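Local coordinates for protein GCN5-related N-acetyltransferase (Brucella abortus, PDB 7N1L) that probably transfers an acyl group, most likely acetyl from acetyl-CoA, to an amine acceptor, as members of the GNAT family do, at residues A[46-51]-A[86-91]; A[107-112]-A[119-124]; A[142-147]-A[153-158]. All coordinates share one frame; numbering follows the deposited sequence.

How the contacts relate
The contacts follow one another along the chain without nesting or crossing. Contact 1 closes the longest excursion: from 46-51 on helix 38-52 the chain runs through helix 61-69 and strand 74-81 before 86-91 of strand 84-96 returns to that first helix. The next strand, 101-111, carries 107-112, and contact 2 closes the short turn into helix 120-129. That helix leads over to strand 137-144, where contact 3 repeats the pattern, folding helix 150-158 back on the strand it follows. All three reach one sheet, whose strands 84-96, 101-111 and 137-144 are successive neighbours, and contacts 1 and 3 also touch the second subunit.

Contact 1: A[46-51]-A[86-91]; sequences ASYAQA and VGFVIF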
# COMPACT_ATOMS: atom_id res chain seq x y z
N ALA A 46 -13.58 6.15 -14.48
CA ALA A 46 -14.93 5.61 -14.35
C ALA A 46 -15.07 4.26 -15.06
O ALA A 46 -15.78 3.38 -14.57
CB ALA A 46 -15.96 6.60 -14.87
N SER A 47 -14.43 4.09 -16.22
CA SER A 47 -14.50 2.79 -16.89
C SER A 47 -13.83 1.70 -16.05
O SER A 47 -14.36 0.59 -15.93
CB SER A 47 -13.85 2.86 -18.27
OG SER A 47 -14.52 3.77 -19.13
N TYR A 48 -12.67 2.01 -15.46
CA TYR A 48 -11.98 1.02 -14.64
C TYR A 48 -12.83 0.60 -13.45
O TYR A 48 -12.94 -0.59 -13.14
CB TYR A 48 -10.64 1.57 -14.18
CG TYR A 48 -9.89 0.72 -13.19
CD1 TYR A 48 -9.40 -0.53 -13.52
CD2 TYR A 48 -9.66 1.19 -11.90
CE1 TYR A 48 -8.70 -1.31 -12.58
CE2 TYR A 48 -8.98 0.44 -10.97
CZ TYR A 48 -8.51 -0.80 -11.30
OH TYR A 48 -7.82 -1.50 -10.33
N ALA A 49 -13.42 1.58 -12.77
CA ALA A 49 -14.26 1.30 -11.61
C ALA A 49 -15.48 0.46 -11.97
O ALA A 49 -15.98 -0.29 -11.13
CB ALA A 49 -14.68 2.61 -10.94
N GLN A 50 -15.96 0.57 -13.21
CA GLN A 50 -17.13 -0.23 -13.61
C GLN A 50 -16.84 -1.73 -13.55
O GLN A 50 -17.76 -2.53 -13.36
CB GLN A 50 -17.59 0.18 -15.02
N ALA A 51 -15.57 -2.12 -13.68
CA ALA A 51 -15.21 -3.52 -13.46
C ALA A 51 -15.30 -3.89 -11.99
O ALA A 51 -15.88 -4.92 -11.62
CB ALA A 51 -13.81 -3.80 -14.01
N VAL A 86 -5.48 7.48 -22.83
CA VAL A 86 -6.01 6.13 -23.10
C VAL A 86 -5.52 5.06 -22.12
O VAL A 86 -5.76 3.87 -22.36
CB VAL A 86 -5.71 5.69 -24.54
CG1 VAL A 86 -6.34 6.64 -25.54
CG2 VAL A 86 -4.21 5.55 -24.77
N GLY A 87 -4.78 5.45 -21.07
CA GLY A 87 -4.33 4.53 -20.03
C GLY A 87 -3.89 5.25 -18.77
O GLY A 87 -3.69 6.47 -18.78
N PHE A 88 -3.80 4.51 -17.66
CA PHE A 88 -3.23 5.09 -16.44
C PHE A 88 -2.70 3.99 -15.53
O PHE A 88 -3.07 2.82 -15.66
CB PHE A 88 -4.22 5.97 -15.67
CG PHE A 88 -5.35 5.22 -15.01
CD1 PHE A 88 -5.20 4.67 -13.73
CD2 PHE A 88 -6.59 5.11 -15.62
CE1 PHE A 88 -6.25 4.01 -13.11
CE2 PHE A 88 -7.64 4.46 -15.01
CZ PHE A 88 -7.46 3.91 -13.74
N VAL A 89 -1.81 4.39 -14.61
CA VAL A 89 -1.42 3.53 -13.50
C VAL A 89 -1.33 4.42 -12.26
O VAL A 89 -0.73 5.51 -12.32
CB VAL A 89 -0.11 2.75 -13.74
CG1 VAL A 89 1.06 3.67 -14.00
CG2 VAL A 89 0.19 1.85 -12.56
N ILE A 90 -1.95 3.97 -11.17
CA ILE A 90 -1.94 4.66 -9.87
C ILE A 90 -0.93 3.97 -8.97
O ILE A 90 -0.96 2.74 -8.82
CB ILE A 90 -3.34 4.63 -9.23
CG1 ILE A 90 -4.36 5.36 -10.12
CG2 ILE A 90 -3.31 5.26 -7.83
CD1 ILE A 90 -5.82 5.12 -9.70
N PHE A 91 -0.03 4.75 -8.36
CA PHE A 91 1.03 4.17 -7.54
C PHE A 91 1.30 5.01 -6.31
O PHE A 91 1.05 6.22 -6.30
CB PHE A 91 2.33 4.02 -8.33
CG PHE A 91 2.97 5.32 -8.74
CD1 PHE A 91 2.53 5.99 -9.88
CD2 PHE A 91 4.05 5.83 -8.04
CE1 PHE A 91 3.15 7.18 -10.29
CE2 PHE A 91 4.67 7.01 -8.44
CZ PHE A 91 4.21 7.68 -9.56
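Tyr48 of helix 38-52 and Phe88 of strand 84-96 meet as an offset edge-to-face pair, a compact example of how one aromatic couple can fasten a helix to a sheet. The ring planes stand at 89° and the centroids lie 5.8 Å apart, with the edge of Phe88 turned to the Tyr48 face. Followed outward, the tyrosine meets its partner early. Its CB is 4.0 Å from Phe88 CZ, and CG and CD2 lie about as far from that same atom, so the phenylalanine tip bears on the root of the side chain and not on the middle of the ring. With CG trans to the backbone N (chi1 172°), the rest of the ring runs past Phe88 to the hydroxyl, where Tyr48 OH is hydrogen-bonded to His108 ND1. Apolar contact near the root and a polar tether at the tip thus hold the ring at two places. Phe88 is in turn met edge-to-face by Phe41, and Val98 of the second subunit packs on Tyr48. The strand carries a classic beta bulge nearby, Val86 and Gly87 both facing Ala79. A helix from the N-terminal part of the chain packed on the central antiparallel strands is a feature of the GNAT fold; here an aromatic pair makes the contact.

Contact 2: A[107-112]-A[119-124]; sequences DHIYVH and GIAKAL
Two strand residues, Ile109 and Val111, present methyl groups to Ala121 because of how their first torsions are set. In Ile109 the CG1 branch lies opposite the backbone N (chi1 -167°), and the nearly extended chain beyond it delivers CD1 to the helix. Val111 has CG1 trans to its N (chi1 174°), which leaves CG2, the branch lying beside that N, to do the touching. These methyls come down on the alanine from different directions: Ile109 CD1 reaches to 4.0 Å from Ala121 CB, and Val111 CG2 to 3.8 Å from the same carbon. Each also rests against the helix backbone, Ile109 CD1 at 3.7 Å from Ala121 O and Val111 CG2 at 3.8 Å from Ala121 N. Ile120 adds a methyl-to-methyl contact, its CG2 lying 4.0 Å from Val111 CG2. The small alanine allows a close approach of the backbones, with Val111 CA and Ala121 CA 6.5 Å apart, while the helix and strand directions make an angle of 141°, the return leg of a strand-turn-helix unit. Gly119, with positive phi, occupies the N-cap position. Arg116, Gly119 and Ala121 fit the Arg-x-x-Gly-x-Gly/Ala signature of GNAT enzymes, whose backbone amides in relatives hold the pyrophosphate of acetyl-CoA; the same role is probable here. Arg116, in the turn, is also hydrogen-bonded to Val111 O, which ties the turn to the end of the strand. Since no hydrogen bond joins the two segments, their seating depends on aliphatic shape and burial.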
# COMPACT_ATOMS: atom_id res chain seq x y z
N ASP A 107 -1.70 -0.60 -7.25
CA ASP A 107 -2.93 -1.35 -7.03
C ASP A 107 -3.87 -1.27 -8.22
O ASP A 107 -4.87 -1.99 -8.24
CB ASP A 107 -3.66 -0.83 -5.78
CG ASP A 107 -2.88 -1.08 -4.47
OD1 ASP A 107 -1.97 -1.92 -4.44
OD2 ASP A 107 -3.14 -0.40 -3.47
N HIS A 108 -3.63 -0.37 -9.16
CA HIS A 108 -4.60 -0.11 -10.21
C HIS A 108 -3.90 0.26 -11.50
O HIS A 108 -3.13 1.23 -11.55
CB HIS A 108 -5.55 1.02 -9.80
CG HIS A 108 -6.16 0.85 -8.44
ND1 HIS A 108 -7.17 -0.05 -8.19
CD2 HIS A 108 -5.87 1.44 -7.26
CE1 HIS A 108 -7.51 0.02 -6.91
NE2 HIS A 108 -6.73 0.91 -6.32
N ILE A 109 -4.24 -0.47 -12.56
CA ILE A 109 -3.76 -0.18 -13.90
C ILE A 109 -4.94 -0.38 -14.82
O ILE A 109 -5.83 -1.19 -14.54
CB ILE A 109 -2.57 -1.07 -14.29
CG1 ILE A 109 -1.90 -0.54 -15.56
CG2 ILE A 109 -2.98 -2.57 -14.37
CD1 ILE A 109 -0.46 -0.99 -15.71
N TYR A 110 -5.00 0.43 -15.89
CA TYR A 110 -6.13 0.36 -16.81
C TYR A 110 -5.74 0.96 -18.15
O TYR A 110 -5.18 2.06 -18.21
CB TYR A 110 -7.34 1.10 -16.25
CG TYR A 110 -8.55 0.99 -17.14
CD1 TYR A 110 -9.25 -0.19 -17.22
CD2 TYR A 110 -9.00 2.07 -17.89
CE1 TYR A 110 -10.34 -0.32 -18.03
CE2 TYR A 110 -10.12 1.96 -18.70
CZ TYR A 110 -10.79 0.76 -18.76
OH TYR A 110 -11.89 0.57 -19.55
N VAL A 111 -6.11 0.26 -19.23
CA VAL A 111 -5.95 0.74 -20.60
C VAL A 111 -7.32 0.73 -21.25
O VAL A 111 -8.04 -0.27 -21.19
CB VAL A 111 -4.96 -0.12 -21.40
CG1 VAL A 111 -4.94 0.32 -22.89
CG2 VAL A 111 -3.57 -0.07 -20.79
N HIS A 112 -7.67 1.85 -21.90
CA HIS A 112 -8.92 1.96 -22.64
C HIS A 112 -9.06 0.78 -23.58
O HIS A 112 -8.08 0.35 -24.19
CB HIS A 112 -8.91 3.27 -23.41
CG HIS A 112 -10.15 3.55 -24.18
ND1 HIS A 112 -10.49 2.87 -25.33
CD2 HIS A 112 -11.10 4.50 -24.02
CE1 HIS A 112 -11.62 3.35 -25.81
NE2 HIS A 112 -12.00 4.36 -25.04
N GLY A 119 0.66 -2.96 -26.08
CA GLY A 119 1.73 -2.89 -25.11
C GLY A 119 1.73 -1.67 -24.22
O GLY A 119 2.77 -1.35 -23.64
N ILE A 120 0.61 -0.96 -24.10
CA ILE A 120 0.58 0.29 -23.33
C ILE A 120 0.74 0.03 -21.82
O ILE A 120 1.49 0.74 -21.14
CB ILE A 120 -0.70 1.08 -23.66
CG1 ILE A 120 -0.63 1.60 -25.11
CG2 ILE A 120 -0.87 2.25 -22.69
CD1 ILE A 120 -1.92 2.18 -25.62
N ALA A 121 0.05 -0.98 -21.28
CA ALA A 121 0.15 -1.23 -19.85
C ALA A 121 1.58 -1.54 -19.44
O ALA A 121 2.10 -1.00 -18.45
CB ALA A 121 -0.80 -2.36 -19.45
N LYS A 122 2.26 -2.39 -20.20
CA LYS A 122 3.68 -2.65 -19.94
C LYS A 122 4.51 -1.38 -20.07
O LYS A 122 5.48 -1.19 -19.33
CB LYS A 122 4.17 -3.74 -20.89
CG LYS A 122 5.66 -3.71 -21.21
CD LYS A 122 6.45 -4.41 -20.13
CE LYS A 122 7.77 -4.98 -20.63
NZ LYS A 122 8.66 -3.97 -21.31
N ALA A 123 4.19 -0.51 -21.04
CA ALA A 123 4.93 0.73 -21.14
C ALA A 123 4.78 1.58 -19.88
O ALA A 123 5.74 2.20 -19.41
CB ALA A 123 4.51 1.50 -22.40
N LEU A 124 3.58 1.59 -19.28
CA LEU A 124 3.35 2.33 -18.05
C LEU A 124 4.16 1.77 -16.88
O LEU A 124 4.68 2.53 -16.05
CB LEU A 124 1.85 2.32 -17.71
CG LEU A 124 0.93 3.23 -18.56
CD1 LEU A 124 -0.54 2.85 -18.38
CD2 LEU A 124 1.18 4.74 -18.23

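Contact 3: A[142-147]-A[153-158]; sequences LNAPRV and KLYEQI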
# COMPACT_ATOMS: atom_id res chain seq x y z
N LEU A 142 3.40 -4.95 -7.12
CA LEU A 142 2.28 -4.88 -8.04
C LEU A 142 1.17 -5.77 -7.52
O LEU A 142 1.34 -6.99 -7.45
CB LEU A 142 2.68 -5.31 -9.45
CG LEU A 142 3.93 -4.68 -10.10
CD1 LEU A 142 4.31 -5.41 -11.37
CD2 LEU A 142 3.70 -3.20 -10.37
N ASN A 143 0.03 -5.16 -7.20
CA ASN A 143 -1.14 -5.89 -6.71
C ASN A 143 -2.21 -5.93 -7.80
O ASN A 143 -2.64 -4.89 -8.29
CB ASN A 143 -1.67 -5.23 -5.43
CG ASN A 143 -0.68 -5.35 -4.26
OD1 ASN A 143 -0.12 -6.42 -4.03
ND2 ASN A 143 -0.43 -4.25 -3.57
N ALA A 144 -2.66 -7.13 -8.15
CA ALA A 144 -3.63 -7.29 -9.22
C ALA A 144 -4.97 -7.70 -8.64
O ALA A 144 -5.07 -8.77 -8.00
CB ALA A 144 -3.15 -8.33 -10.24
N PRO A 145 -6.04 -6.93 -8.87
CA PRO A 145 -7.35 -7.37 -8.41
C PRO A 145 -7.76 -8.63 -9.14
O PRO A 145 -7.21 -8.98 -10.19
CB PRO A 145 -8.26 -6.19 -8.79
CG PRO A 145 -7.60 -5.60 -10.01
CD PRO A 145 -6.12 -5.72 -9.72
N ARG A 146 -8.72 -9.35 -8.55
CA ARG A 146 -9.23 -10.55 -9.20
C ARG A 146 -9.94 -10.18 -10.50
O ARG A 146 -9.81 -10.88 -11.51
CB ARG A 146 -10.19 -11.31 -8.28
CG ARG A 146 -10.45 -12.73 -8.74
CD ARG A 146 -11.68 -13.30 -8.06
NE ARG A 146 -12.83 -12.43 -8.30
CZ ARG A 146 -13.75 -12.64 -9.24
NH1 ARG A 146 -13.71 -13.72 -10.02
NH2 ARG A 146 -14.73 -11.75 -9.41
N VAL A 147 -10.73 -9.12 -10.45
CA VAL A 147 -11.39 -8.56 -11.62
C VAL A 147 -11.05 -7.08 -11.61
O VAL A 147 -11.05 -6.45 -10.54
CB VAL A 147 -12.91 -8.79 -11.55
CG1 VAL A 147 -13.66 -7.83 -12.45
CG2 VAL A 147 -13.24 -10.22 -11.92
N LYS A 153 -2.84 -10.52 -15.76
CA LYS A 153 -2.26 -11.10 -16.97
C LYS A 153 -0.95 -10.42 -17.35
O LYS A 153 -0.03 -11.08 -17.86
CB LYS A 153 -3.28 -11.05 -18.13
CG LYS A 153 -4.30 -12.19 -18.04
CD LYS A 153 -5.20 -12.28 -19.27
CE LYS A 153 -4.45 -12.74 -20.53
NZ LYS A 153 -3.99 -14.18 -20.46
N LEU A 154 -0.84 -9.13 -17.08
CA LEU A 154 0.42 -8.44 -17.34
C LEU A 154 1.48 -8.81 -16.31
O LEU A 154 2.60 -9.19 -16.67
CB LEU A 154 0.19 -6.93 -17.37
CG LEU A 154 1.45 -6.06 -17.37
CD1 LEU A 154 2.23 -6.24 -18.67
CD2 LEU A 154 1.10 -4.56 -17.11
N TYR A 155 1.14 -8.71 -15.02
CA TYR A 155 2.16 -8.86 -13.97
C TYR A 155 2.79 -10.24 -13.98
O TYR A 155 4.01 -10.37 -13.78
CB TYR A 155 1.55 -8.58 -12.60
CG TYR A 155 0.97 -7.20 -12.46
CD1 TYR A 155 1.41 -6.13 -13.27
CD2 TYR A 155 -0.05 -6.95 -11.55
CE1 TYR A 155 0.85 -4.85 -13.12
CE2 TYR A 155 -0.60 -5.71 -11.42
CZ TYR A 155 -0.15 -4.65 -12.20
OH TYR A 155 -0.74 -3.39 -12.00
N GLU A 156 2.00 -11.27 -14.21
CA GLU A 156 2.60 -12.59 -14.11
C GLU A 156 3.62 -12.83 -15.20
O GLU A 156 4.47 -13.69 -15.04
CB GLU A 156 1.53 -13.71 -14.02
CG GLU A 156 0.52 -13.72 -15.14
CD GLU A 156 -0.68 -14.65 -14.90
OE1 GLU A 156 -0.88 -15.16 -13.77
OE2 GLU A 156 -1.42 -14.87 -15.88
N GLN A 157 3.59 -12.04 -16.28
CA GLN A 157 4.61 -12.17 -17.31
C GLN A 157 5.83 -11.30 -17.07
O GLN A 157 6.90 -11.59 -17.61
CB GLN A 157 4.07 -11.75 -18.70
CG GLN A 157 2.87 -12.50 -19.18
CD GLN A 157 3.13 -13.97 -19.22
OE1 GLN A 157 4.21 -14.41 -19.59
NE2 GLN A 157 2.15 -14.76 -18.81
N ILE A 158 5.71 -10.22 -16.30
CA ILE A 158 6.79 -9.25 -16.18
C ILE A 158 7.35 -9.14 -14.77
O ILE A 158 8.30 -8.38 -14.57
CB ILE A 158 6.35 -7.86 -16.67
CG1 ILE A 158 5.33 -7.26 -15.71
CG2 ILE A 158 5.77 -7.95 -18.10
CD1 ILE A 158 4.98 -5.84 -16.06
O HOH W 1 -2.93 -3.52 -10.79
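Leu142, the first residue of the strand segment to meet the helix, places its CB over the middle of the Tyr155 ring, a CH-pi contact of 3.7 Å to the centroid and only 7° off the ring normal. The side chain then extends over the rim on the same side, where Leu142 CD1 comes within 3.5 Å of Tyr155 CD1. At Asn143 the side chain turns from the helix, and it is the carbonyl that faces the tyrosine: Asn143 O lies at the ring edge, 3.8 Å from Tyr155 CE2. A water in the ring plane donates to Asn143 O at 2.9 Å and probably links this carbonyl to the phenol, although its 2.5 Å distance to Tyr155 OH is suspiciously short. The Asn143 amide serves other neighbours, ND2 bonding to Asp107 OD1 and OD1 to Ser166 OG of the second subunit. Ala144 completes the seat, its CB approaching Tyr155 CD2 obliquely at 3.6 Å. The short helix and strand segments run back on each other at 141°, at the C-terminal end of strand 137-144, with Tyr155 also reaching Val106 and Ile109 of strand 101-111 and Leu154 packing on helix 120-129, while residues 142-144 pair antiparallel with a strand of the second subunit that carries the sheet onward.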